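PDB 1QOR: quinone oxidoreductase 1 from Escherichia coli, which catalyses the NADPH-dependent one-electron reduction of quinones to semiquinones, working as a homodimeric, medium-chain member of the zinc-containing alcohol dehydrogenase family. Local coordinates for residues T127-Y130 against L131-T135. Sequence-based numbering, arbitrary orientation.
Sequences TVYY and LLRKT. With NDP (NADPH dihydro-nicotinamide-adenine-dinucleotide phosphate), chain D.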
# COMPACT_ATOMS: atom_id res chain seq x y z
N THR A 127 -19.55 0.13 -3.15
CA THR A 127 -18.17 0.48 -3.42
C THR A 127 -17.84 1.86 -2.81
O THR A 127 -16.85 2.04 -2.09
CB THR A 127 -17.93 0.55 -4.91
OG1 THR A 127 -18.28 -0.71 -5.47
CG2 THR A 127 -16.47 0.84 -5.21
N VAL A 128 -18.72 2.84 -3.04
CA VAL A 128 -18.45 4.17 -2.51
C VAL A 128 -18.43 4.11 -0.99
O VAL A 128 -17.58 4.72 -0.34
CB VAL A 128 -19.45 5.24 -3.03
CG1 VAL A 128 -19.37 6.51 -2.19
CG2 VAL A 128 -19.13 5.53 -4.49
N TYR A 129 -19.32 3.32 -0.43
CA TYR A 129 -19.35 3.21 1.01
C TYR A 129 -18.04 2.66 1.59
O TYR A 129 -17.47 3.27 2.52
CB TYR A 129 -20.54 2.34 1.46
CG TYR A 129 -20.54 2.02 2.94
CD1 TYR A 129 -20.94 2.96 3.89
CD2 TYR A 129 -20.12 0.75 3.40
CE1 TYR A 129 -20.94 2.67 5.22
CE2 TYR A 129 -20.12 0.44 4.75
CZ TYR A 129 -20.55 1.40 5.64
OH TYR A 129 -20.68 1.07 6.95
N TYR A 130 -17.54 1.51 1.11
CA TYR A 130 -16.31 1.00 1.75
C TYR A 130 -15.12 1.89 1.42
O TYR A 130 -14.26 2.13 2.27
CB TYR A 130 -16.04 -0.50 1.45
CG TYR A 130 -15.31 -0.78 0.15
CD1 TYR A 130 -13.95 -0.51 0.00
CD2 TYR A 130 -15.99 -1.35 -0.93
CE1 TYR A 130 -13.29 -0.82 -1.22
CE2 TYR A 130 -15.34 -1.65 -2.12
CZ TYR A 130 -14.00 -1.39 -2.28
OH TYR A 130 -13.38 -1.72 -3.50
N LEU A 131 -15.07 2.41 0.21
CA LEU A 131 -13.99 3.31 -0.15
C LEU A 131 -13.83 4.55 0.76
O LEU A 131 -12.73 4.83 1.24
CB LEU A 131 -14.18 3.79 -1.58
CG LEU A 131 -13.84 2.84 -2.72
CD1 LEU A 131 -14.11 3.55 -4.04
CD2 LEU A 131 -12.38 2.42 -2.62
N LEU A 132 -14.92 5.25 1.06
CA LEU A 132 -14.90 6.50 1.86
C LEU A 132 -15.01 6.33 3.36
O LEU A 132 -14.76 7.29 4.14
CB LEU A 132 -16.03 7.42 1.40
CG LEU A 132 -16.06 7.79 -0.09
CD1 LEU A 132 -17.09 8.89 -0.35
CD2 LEU A 132 -14.72 8.29 -0.51
N ARG A 133 -15.47 5.15 3.77
CA ARG A 133 -15.66 4.87 5.17
C ARG A 133 -14.74 3.77 5.71
O ARG A 133 -14.45 3.79 6.89
CB ARG A 133 -17.12 4.48 5.42
CG ARG A 133 -18.18 5.39 4.71
CD ARG A 133 -18.51 6.61 5.54
NE ARG A 133 -17.39 7.53 5.52
CZ ARG A 133 -16.95 8.27 6.54
NH1 ARG A 133 -17.56 8.23 7.73
NH2 ARG A 133 -15.83 8.96 6.36
N LYS A 134 -14.25 2.85 4.89
CA LYS A 134 -13.42 1.76 5.41
C LYS A 134 -11.98 1.76 4.94
O LYS A 134 -11.07 1.62 5.74
CB LYS A 134 -14.03 0.40 5.05
CG LYS A 134 -15.49 0.20 5.38
CD LYS A 134 -15.76 0.38 6.84
CE LYS A 134 -17.05 -0.36 7.26
NZ LYS A 134 -17.56 0.14 8.58
N THR A 135 -11.77 1.83 3.64
CA THR A 135 -10.41 1.80 3.10
C THR A 135 -9.57 2.95 3.69
O THR A 135 -8.37 2.81 3.99
CB THR A 135 -10.46 1.89 1.58
OG1 THR A 135 -11.24 0.79 1.08
CG2 THR A 135 -9.06 1.90 0.97
PA NDP D . -17.85 4.59 -15.28
O1A NDP D . -19.30 4.79 -15.53
O2A NDP D . -17.18 5.45 -14.28
O5B NDP D . -17.06 4.57 -16.61
C5B NDP D . -15.66 4.64 -16.68
C4B NDP D . -15.25 6.07 -16.83
O4B NDP D . -13.85 6.00 -16.61
C3B NDP D . -15.40 6.70 -18.22
O3B NDP D . -16.75 7.22 -18.37
C2B NDP D . -14.22 7.66 -18.28
O2B NDP D . -14.67 8.93 -17.83
C1B NDP D . -13.14 7.01 -17.31
N9A NDP D . -12.04 6.62 -18.20
C8A NDP D . -10.80 7.12 -18.22
N7A NDP D . -10.10 6.54 -19.20
C5A NDP D . -10.94 5.69 -19.75
C6A NDP D . -10.65 4.88 -20.84
N6A NDP D . -9.47 4.87 -21.45
N1A NDP D . -11.65 4.10 -21.26
C2A NDP D . -12.88 4.09 -20.67
N3A NDP D . -13.14 4.88 -19.63
C4A NDP D . -12.16 5.71 -19.16
O3 NDP D . -17.81 3.10 -14.72
PN NDP D . -18.26 2.38 -13.39
O1N NDP D . -18.93 3.32 -12.42
O2N NDP D . -18.95 1.09 -13.75
O5D NDP D . -16.77 1.99 -12.80
C5D NDP D . -15.73 2.92 -12.53
C4D NDP D . -14.45 2.23 -12.22
O4D NDP D . -14.52 1.59 -10.93
C3D NDP D . -14.08 1.13 -13.22
O3D NDP D . -12.68 1.17 -13.50
C2D NDP D . -14.48 -0.14 -12.44
O2D NDP D . -13.80 -1.27 -12.91
C1D NDP D . -14.08 0.18 -11.03
N1N NDP D . -14.80 -0.42 -9.88
C2N NDP D . -14.08 -0.97 -8.85
C3N NDP D . -14.78 -1.51 -7.78
C7N NDP D . -14.03 -2.11 -6.59
O7N NDP D . -14.63 -2.55 -5.62
N7N NDP D . -12.72 -2.10 -6.71
C4N NDP D . -16.16 -1.49 -7.72
C5N NDP D . -16.88 -0.92 -8.77
C6N NDP D . -16.18 -0.39 -9.85
P2B NDP D . -13.94 10.33 -18.36
O1X NDP D . -14.49 11.39 -17.48
O2X NDP D . -12.50 10.13 -18.18
O3X NDP D . -14.36 10.41 -19.77
O HOH W 1 -20.33 -1.88 8.33
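Residues 127-135 of helix 115-135 line one side of the nicotinamide pocket, where Tyr130 lies against Leu131 and Thr135 and reaches out to the cofactor. Tyr130 OH donates a 2.6 Å hydrogen bond to the carboxamide oxygen O7N of NADPH, and O7N lies near the plane of the tyrosine ring, at its edge. Its CG lies between the backbone N and the carbonyl carbon (chi1 84°), which turns the ring across Leu131; Leu131 CD2 comes within 3.6 Å of Tyr130 CE1, with CG over one face. Thr135 OG1 meets the ring edge at CD1, 3.2 Å away, and Tyr269 stacks on the ring. A phenylalanine here would probably keep much of this packing but leave the carboxamide oxygen without its tyrosine donor and the nicotinamide less firmly oriented. One turn earlier, Thr127 OG1 stands 3.2 Å from NADPH C4N, the hydride-bearing carbon, while hydrogen-bonding to Leu123 O.

The helix widens into a pi-type turn at 131-135: Tyr130 O accepts from both Lys134 N (2.7 Å) and Thr135 N (2.9 Å), which approach from opposite faces of the carbonyl plane. On the flank toward helix 152-164, Val128 CG1 packs on Leu132 CD1 at 3.8 Å. Arg133 bends at chi2 and chi3, so that NE and NH2 both hydrogen-bond to Leu132 O from the same face of its carbonyl, NE from above the plane, while its CG lies 3.8 Å from Tyr129 CD1.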